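Local coordinates for hypothetical protein TM1553 (Thermotoga maritima, PDB 1VRM) that probably transfers FMN from FAD onto target flavoproteins, as other members of the ApbE family do, at residues F24-S29 against E50-I55; Y169-A174 against G187-G192. One frame throughout, in Å; residues are numbered along the deposited sequence. Where two conformers were deposited one is given.

Contact 1. Residues F24-S29 against E50-I55; sequences FALGTS and EDMKRI
Met52 meets the hairpin 24-29 at two places. CB of Met52 lies 4.2 Å from the methyl CB of Ala25. The chain runs on to its terminal methyl, and CE of Met52 lies 4.0 Å from CD1 of Leu26. The two side chains cross at about a right angle, and CD1 of Leu26 meets both CB and CE of the selenomethionine. The other branch of Leu26 lies over the helix backbone, with CD2 3.7 Å from the carbonyl O of Met52. That carbonyl is hydrogen-bonded to the hydroxyl of Thr56, which is hydrogen-bonded to Leu26 N as well.

Lys53 comes next. CG of Lys53 packs on CB of Ala25 at 4.1 Å. In the conformer given, the chain is extended until its last torsion (chi4 -44°), which turns the amine back to the strand. NZ of Lys53 then lies 2.6 Å from the carbonyl O of Phe24; the lysine was modelled in two conformers, so this approach is doubtful. The hairpin is a two-residue one. A type I' turn from Ala25 to Thr28 joins strands 19-25 and 28-35, and places Leu26 at its first corner, against helix 41-58.

Ile55 closes the contact, with CG2 3.9 Å from CD2 of Leu26. An alanine in place of Leu26 would probably leave a gap between the turn and the helix, with Met52 CE and Ile55 CG2 losing their methyl partners there.

Contact 2. Residues Y169-A174 against G187-G192; sequences YALDRA and GFVEAG
Leu171 and Val189 make the closest contact between 169-174 and 187-192. CD2 of Leu171 comes 3.4 Å from CG1 of Val189, tighter than usual for two methyl carbons. Val189 was modelled in two conformers, so little should be read into that shortness. The two side chains meet at a slant. The same leucine methyl, CD2 of Leu171, also reaches CB of Ala191, at 4.1 Å. It therefore sits between two residues of the strand that face the helix, Val189 and Ala191. The second valine branch serves the next turn of the helix. CG2 of Val189 lies 3.9 Å from CB of Ala174. The valine has CG1 anti to its backbone N (chi1 -173°), which sends one methyl to Leu171 and the other to Ala174.

Leu171 also packs against the strand backbone. CD2 of Leu171 is 3.7 Å from O of Val189. The distance from CD2 of Leu171 to the amide N of Ala191 is 4.0 Å. These are van der Waals contacts of a methyl with peptide atoms. No polar side chain takes part in the contact between the two segments. Asp172 of the helix finds its partner elsewhere, in a salt bridge to Arg196.

This is helix-on-sheet packing in an antiparallel sheet. The segment axes run nearly antiparallel, at 159°, and approach to 8.7 Å. Strand 186-191 lies between strands 28-35 and 194-197. Helix 41-58 adds to the same layer, with Met52 touching Leu171 and Ile48 touching Ala174.

In the fold
Both contacts pack a helix on the same antiparallel sheet, where strands 28-35 and 186-191 are neighbours. Contact 2 is the more buried, joining helix and strand through methyl groups that also lie against the strand backbone. Contact 1 lies nearer the sheet's edge and is partly buried. It holds a hairpin turn, mixes apolar packing with a lysine amine beside a backbone carbonyl, and includes the exposed Phe24. The two touch directly. Met52 of contact 1 packs on Val189 of contact 2, and Asp51 forms a salt bridge with Arg173, with Asp51 OD2 2.7 Å from Arg173 NE. Helices 41-58 and 166-181 touch each other here, and each packs on this sheet or its turn.

Contact 1. Residues F24-S29 against E50-I55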
ATOM      1  N   PHE A  24     -10.925  -3.977 -11.997  1.00  8.66           N
ATOM      2  CA  PHE A  24      -9.923  -4.700 -11.259  1.00  7.97           C
ATOM      3  C   PHE A  24      -8.571  -4.184 -11.760  1.00  8.11           C
ATOM      4  O   PHE A  24      -8.290  -4.149 -12.979  1.00  9.77           O
ATOM      5  CB  PHE A  24     -10.132  -6.203 -11.453  1.00  8.60           C
ATOM      6  CG  PHE A  24     -11.432  -6.667 -10.881  1.00 10.54           C
ATOM      7  CD1 PHE A  24     -11.528  -6.997  -9.581  1.00 11.16           C
ATOM      8  CD2 PHE A  24     -12.574  -6.692 -11.643  1.00 13.42           C
ATOM      9  CE1 PHE A  24     -12.736  -7.411  -8.996  1.00 13.03           C
ATOM     10  CE2 PHE A  24     -13.811  -7.085 -11.064  1.00 10.27           C
ATOM     11  CZ  PHE A  24     -13.875  -7.427  -9.737  1.00 12.73           C
ATOM     12  N   ALA A  25      -7.739  -3.775 -10.804  1.00  8.33           N
ATOM     13  CA  ALA A  25      -6.389  -3.337 -11.101  1.00  8.09           C
ATOM     14  C   ALA A  25      -5.650  -3.403  -9.781  1.00  6.75           C
ATOM     15  O   ALA A  25      -6.291  -3.462  -8.734  1.00  7.06           O
ATOM     16  CB  ALA A  25      -6.391  -1.907 -11.663  1.00  8.23           C
ATOM     17  N   LEU A  26      -4.332  -3.263  -9.829  1.00  7.84           N
ATOM     18  CA  LEU A  26      -3.487  -3.138  -8.642  1.00  7.26           C
ATOM     19  C   LEU A  26      -3.680  -4.335  -7.707  1.00  7.53           C
ATOM     20  O   LEU A  26      -3.579  -4.231  -6.480  1.00  9.67           O
ATOM     21  CB  LEU A  26      -3.784  -1.809  -7.958  1.00  8.29           C
ATOM     22  CG  LEU A  26      -3.587  -0.518  -8.783  1.00  9.06           C
ATOM     23  CD1 LEU A  26      -4.282   0.650  -8.167  1.00 11.03           C
ATOM     24  CD2 LEU A  26      -2.069  -0.275  -8.929  1.00 11.54           C
ATOM     25  N   GLY A  27      -3.969  -5.488  -8.319  1.00  9.57           N
ATOM     26  CA  GLY A  27      -4.244  -6.705  -7.610  1.00 11.23           C
ATOM     27  C   GLY A  27      -5.494  -6.747  -6.748  1.00 11.92           C
ATOM     28  O   GLY A  27      -5.617  -7.625  -5.901  1.00 14.10           O
ATOM     29  N   THR A  28      -6.438  -5.858  -7.014  1.00  7.82           N
ATOM     30  CA  THR A  28      -7.596  -5.703  -6.181  1.00 10.71           C
ATOM     31  C   THR A  28      -8.744  -5.170  -7.034  1.00 11.31           C
ATOM     32  O   THR A  28      -8.683  -5.202  -8.276  1.00 11.13           O
ATOM     33  CB  THR A  28      -7.239  -4.784  -4.961  1.00 13.76           C
ATOM     34  OG1 THR A  28      -8.266  -4.824  -3.950  1.00 15.78           O
ATOM     35  CG2 THR A  28      -6.914  -3.324  -5.368  1.00 10.48           C
ATOM     36  N   SER A  29      -9.812  -4.754  -6.370  1.00  8.32           N
ATOM     37  CA  SER A  29     -10.901  -4.070  -7.029  1.00 10.17           C
ATOM     38  C   SER A  29     -10.664  -2.570  -6.847  1.00  8.37           C
ATOM     39  O   SER A  29     -10.137  -2.139  -5.812  1.00 10.09           O
ATOM     40  CB  SER A  29     -12.254  -4.493  -6.455  1.00 15.21           C
ATOM     41  OG  SER A  29     -12.210  -4.361  -5.071  1.00 21.68           O
ATOM     42  N   GLU A  50      -6.930   3.674 -16.880  1.00  4.09           N
ATOM     43  CA  GLU A  50      -5.766   3.316 -17.737  1.00  6.14           C
ATOM     44  C   GLU A  50      -4.467   3.463 -16.943  1.00  6.86           C
ATOM     45  O   GLU A  50      -3.590   2.598 -17.020  1.00  6.49           O
ATOM     46  CB  GLU A  50      -5.711   4.187 -18.971  1.00  7.28           C
ATOM     47  CG  GLU A  50      -6.881   3.922 -19.910  1.00  6.73           C
ATOM     48  CD  GLU A  50      -6.866   4.878 -21.127  1.00  7.52           C
ATOM     49  OE1 GLU A  50      -5.918   5.680 -21.287  1.00 11.85           O
ATOM     50  OE2 GLU A  50      -7.850   4.806 -21.885  1.00 11.31           O
ATOM     51  N   ASP A  51      -4.338   4.544 -16.191  1.00  5.27           N
ATOM     52  CA  ASP A  51      -3.093   4.737 -15.391  1.00  5.40           C
ATOM     53  C   ASP A  51      -2.951   3.662 -14.305  1.00  5.97           C
ATOM     54  O   ASP A  51      -1.854   3.155 -14.042  1.00  7.30           O
ATOM     55  CB  ASP A  51      -3.063   6.114 -14.798  1.00  7.01           C
ATOM     56  CG  ASP A  51      -1.694   6.506 -14.330  1.00 11.04           C
ATOM     57  OD1 ASP A  51      -0.788   6.478 -15.180  1.00 11.68           O
ATOM     58  OD2 ASP A  51      -1.530   6.861 -13.122  1.00  8.78           O
HETATM   59  N   MSE A  52      -4.057   3.326 -13.660  1.00  5.26           N
HETATM   60  CA  MSE A  52      -4.020   2.293 -12.604  1.00  5.79           C
HETATM   61  C   MSE A  52      -3.561   0.956 -13.180  1.00  5.68           C
HETATM   62  O   MSE A  52      -2.738   0.244 -12.568  1.00  6.70           O
HETATM   63  CB  MSE A  52      -5.369   2.152 -11.897  1.00  7.88           C
HETATM   64  CG  MSE A  52      -5.655   3.341 -11.097  1.00  5.86           C
HETATM   65 SE   MSE A  52      -7.531   3.108 -10.357  1.00 26.71          SE
HETATM   66  CE  MSE A  52      -7.086   3.436  -8.426  1.00 27.53           C
ATOM     67  N   LYS A  53      -4.083   0.617 -14.355  1.00  5.92           N
ATOM     68  CA  LYS A  53      -3.661  -0.606 -15.034  1.00  6.11           C
ATOM     69  C   LYS A  53      -2.208  -0.523 -15.488  1.00  5.55           C
ATOM     70  O   LYS A  53      -1.446  -1.491 -15.331  1.00  8.17           O
ATOM     71  CB  LYS A  53      -4.586  -0.943 -16.190  1.00  8.14           C
ATOM     72  CG  LYS A  53      -5.994  -1.310 -15.724  1.00  8.53           C
ATOM     73  CD  LYS A  53      -6.914  -1.550 -16.893  1.00 13.52           C
ATOM     74  CE  LYS A  53      -8.225  -2.152 -16.411  0.50 23.16           C
ATOM     75  NZ  LYS A  53      -8.009  -3.220 -15.399  0.50 30.43           N
ATOM     76  N   ARG A  54      -1.803   0.619 -16.003  1.00  5.60           N
ATOM     77  CA  ARG A  54      -0.429   0.827 -16.429  1.00  7.43           C
ATOM     78  C   ARG A  54       0.560   0.550 -15.269  1.00  6.79           C
ATOM     79  O   ARG A  54       1.531  -0.170 -15.405  1.00  7.34           O
ATOM     80  CB  ARG A  54      -0.255   2.251 -16.904  1.00  8.00           C
ATOM     81  CG  ARG A  54       1.156   2.594 -17.350  1.00  6.92           C
ATOM     82  CD  ARG A  54       1.302   4.054 -17.681  1.00  8.67           C
ATOM     83  NE  ARG A  54       1.199   4.870 -16.495  1.00  7.84           N
ATOM     84  CZ  ARG A  54       2.212   5.049 -15.651  1.00  7.17           C
ATOM     85  NH1 ARG A  54       3.407   4.500 -15.916  1.00 11.29           N
ATOM     86  NH2 ARG A  54       2.042   5.786 -14.573  1.00  7.51           N
ATOM     87  N   ILE A  55       0.278   1.141 -14.130  1.00  4.00           N
ATOM     88  CA  ILE A  55       1.089   0.990 -12.907  1.00  5.70           C
ATOM     89  C   ILE A  55       1.062  -0.492 -12.465  1.00  5.33           C
ATOM     90  O   ILE A  55       2.062  -1.046 -12.011  1.00  7.14           O
ATOM     91  CB  ILE A  55       0.564   1.933 -11.786  1.00  4.33           C
ATOM     92  CG1 ILE A  55       0.867   3.347 -12.202  1.00  5.24           C
ATOM     93  CG2 ILE A  55       1.071   1.494 -10.422  1.00  7.51           C
ATOM     94  CD1 ILE A  55       0.139   4.340 -11.372  1.00  8.58           C
TER

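Contact 2. Residues Y169-A174 against G187-G192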
ATOM      1  N   TYR A 169       0.506   5.065  -4.408  1.00  5.75           N
ATOM      2  CA  TYR A 169       1.096   5.799  -5.511  1.00  6.54           C
ATOM      3  C   TYR A 169       0.078   6.006  -6.652  1.00  5.05           C
ATOM      4  O   TYR A 169      -0.096   7.125  -7.139  1.00  6.58           O
ATOM      5  CB  TYR A 169       2.316   5.030  -5.992  1.00  7.55           C
ATOM      6  CG  TYR A 169       2.905   5.638  -7.236  1.00  7.03           C
ATOM      7  CD1 TYR A 169       3.491   6.885  -7.182  1.00 11.35           C
ATOM      8  CD2 TYR A 169       2.853   5.004  -8.466  1.00  7.56           C
ATOM      9  CE1 TYR A 169       4.025   7.487  -8.303  1.00 11.38           C
ATOM     10  CE2 TYR A 169       3.382   5.624  -9.619  1.00  9.79           C
ATOM     11  CZ  TYR A 169       3.968   6.834  -9.524  1.00 11.17           C
ATOM     12  OH  TYR A 169       4.509   7.487 -10.637  1.00 12.85           O
ATOM     13  N   ALA A 170      -0.561   4.907  -7.052  1.00  6.35           N
ATOM     14  CA  ALA A 170      -1.574   4.941  -8.132  1.00  5.13           C
ATOM     15  C   ALA A 170      -2.717   5.884  -7.729  1.00  6.33           C
ATOM     16  O   ALA A 170      -3.245   6.651  -8.578  1.00  8.57           O
ATOM     17  CB  ALA A 170      -2.091   3.597  -8.394  1.00  7.18           C
ATOM     18  N   LEU A 171      -3.113   5.836  -6.464  1.00  4.63           N
ATOM     19  CA  LEU A 171      -4.216   6.685  -6.011  1.00  5.77           C
ATOM     20  C   LEU A 171      -3.849   8.158  -6.067  1.00  7.12           C
ATOM     21  O   LEU A 171      -4.676   8.982  -6.403  1.00  6.93           O
ATOM     22  CB  LEU A 171      -4.714   6.325  -4.622  1.00  5.37           C
ATOM     23  CG  LEU A 171      -5.406   4.952  -4.609  1.00  8.90           C
ATOM     24  CD1 LEU A 171      -5.579   4.473  -3.162  1.00 11.71           C
ATOM     25  CD2 LEU A 171      -6.721   4.958  -5.315  1.00 13.90           C
ATOM     26  N   ASP A 172      -2.644   8.485  -5.640  1.00  6.15           N
ATOM     27  CA  ASP A 172      -2.175   9.860  -5.719  1.00  5.96           C
ATOM     28  C   ASP A 172      -2.115  10.319  -7.200  1.00  5.02           C
ATOM     29  O   ASP A 172      -2.541  11.415  -7.513  1.00  7.89           O
ATOM     30  CB  ASP A 172      -0.839  10.021  -5.030  1.00  8.42           C
ATOM     31  CG  ASP A 172      -0.968   9.953  -3.514  1.00 10.96           C
ATOM     32  OD1 ASP A 172      -2.101  10.223  -2.985  1.00 12.10           O
ATOM     33  OD2 ASP A 172       0.050   9.596  -2.852  1.00 10.93           O
ATOM     34  N   ARG A 173      -1.598   9.466  -8.086  1.00  6.30           N
ATOM     35  CA  ARG A 173      -1.602   9.771  -9.523  1.00  7.69           C
ATOM     36  C   ARG A 173      -3.022   9.968 -10.056  1.00  5.69           C
ATOM     37  O   ARG A 173      -3.283  10.877 -10.850  1.00  7.23           O
ATOM     38  CB  ARG A 173      -0.904   8.690 -10.315  1.00  7.41           C
ATOM     39  CG  ARG A 173       0.581   9.003 -10.335  1.00 14.48           C
ATOM     40  CD  ARG A 173       1.305   8.207 -11.323  1.00 20.11           C
ATOM     41  NE  ARG A 173       0.722   8.291 -12.651  1.00 18.12           N
ATOM     42  CZ  ARG A 173       1.062   9.150 -13.592  1.00 20.47           C
ATOM     43  NH1 ARG A 173       2.038  10.030 -13.378  1.00 32.42           N
ATOM     44  NH2 ARG A 173       0.454   9.100 -14.779  1.00 20.98           N
ATOM     45  N   ALA A 174      -3.928   9.129  -9.624  1.00  5.65           N
ATOM     46  CA  ALA A 174      -5.307   9.220 -10.062  1.00  6.20           C
ATOM     47  C   ALA A 174      -5.897  10.593  -9.757  1.00  8.98           C
ATOM     48  O   ALA A 174      -6.541  11.188 -10.621  1.00  6.26           O
ATOM     49  CB  ALA A 174      -6.137   8.106  -9.474  1.00  7.75           C
ATOM     50  N   GLY A 187     -14.878  14.070  -6.143  1.00  5.88           N
ATOM     51  CA  GLY A 187     -14.999  12.615  -6.084  1.00  5.46           C
ATOM     52  C   GLY A 187     -13.857  11.975  -5.302  1.00  4.02           C
ATOM     53  O   GLY A 187     -13.216  12.597  -4.436  1.00  4.24           O
ATOM     54  N   PHE A 188     -13.677  10.686  -5.561  1.00  3.74           N
ATOM     55  CA  PHE A 188     -12.683   9.898  -4.849  1.00  3.15           C
ATOM     56  C   PHE A 188     -12.292   8.712  -5.703  1.00  5.33           C
ATOM     57  O   PHE A 188     -13.003   8.347  -6.659  1.00  5.24           O
ATOM     58  CB  PHE A 188     -13.193   9.430  -3.485  1.00  6.16           C
ATOM     59  CG  PHE A 188     -14.323   8.464  -3.566  1.00  6.31           C
ATOM     60  CD1 PHE A 188     -14.052   7.091  -3.653  1.00  7.66           C
ATOM     61  CD2 PHE A 188     -15.637   8.909  -3.506  1.00 10.29           C
ATOM     62  CE1 PHE A 188     -15.081   6.196  -3.748  1.00  8.75           C
ATOM     63  CE2 PHE A 188     -16.675   8.019  -3.572  1.00  8.85           C
ATOM     64  CZ  PHE A 188     -16.372   6.658  -3.698  1.00  7.16           C
ATOM     65  N   VAL A 189     -11.131   8.163  -5.398  1.00  4.47           N
ATOM     66  CA  VAL A 189     -10.715   6.909  -5.988  1.00  4.94           C
ATOM     67  C   VAL A 189     -10.393   5.929  -4.881  1.00  7.31           C
ATOM     68  O   VAL A 189      -9.822   6.338  -3.863  1.00  5.89           O
ATOM     69  CB  VAL A 189      -9.482   7.073  -6.856  0.50  6.86           C
ATOM     70  CG1 VAL A 189      -9.157   5.774  -7.595  0.50  4.58           C
ATOM     71  CG2 VAL A 189      -9.658   8.230  -7.847  0.50  6.19           C
ATOM     72  N   GLU A 190     -10.714   4.669  -5.100  1.00  8.13           N
ATOM     73  CA  GLU A 190     -10.535   3.623  -4.090  1.00  7.17           C
ATOM     74  C   GLU A 190      -9.857   2.448  -4.775  1.00  9.80           C
ATOM     75  O   GLU A 190     -10.159   2.136  -5.932  1.00 10.27           O
ATOM     76  CB  GLU A 190     -11.893   3.209  -3.555  0.50 10.49           C
ATOM     77  CG  GLU A 190     -11.868   2.261  -2.417  0.50 12.37           C
ATOM     78  CD  GLU A 190     -13.274   1.968  -1.897  0.50 13.50           C
ATOM     79  OE1 GLU A 190     -14.237   2.602  -2.384  0.50 25.15           O
ATOM     80  OE2 GLU A 190     -13.402   1.094  -1.010  0.50 31.54           O
ATOM     81  N   ALA A 191      -8.942   1.821  -4.047  1.00  6.67           N
ATOM     82  CA  ALA A 191      -8.321   0.575  -4.502  1.00  7.13           C
ATOM     83  C   ALA A 191      -8.140  -0.275  -3.280  1.00  8.32           C
ATOM     84  O   ALA A 191      -7.447   0.111  -2.345  1.00  7.58           O
ATOM     85  CB  ALA A 191      -7.026   0.839  -5.207  1.00  7.09           C
ATOM     86  N   GLY A 192      -8.817  -1.404  -3.264  1.00  8.37           N
ATOM     87  CA  GLY A 192      -8.693  -2.351  -2.168  1.00 13.85           C
ATOM     88  C   GLY A 192      -8.814  -1.701  -0.804  1.00 17.37           C
ATOM     89  O   GLY A 192      -7.990  -1.941   0.112  1.00 23.30           O
TER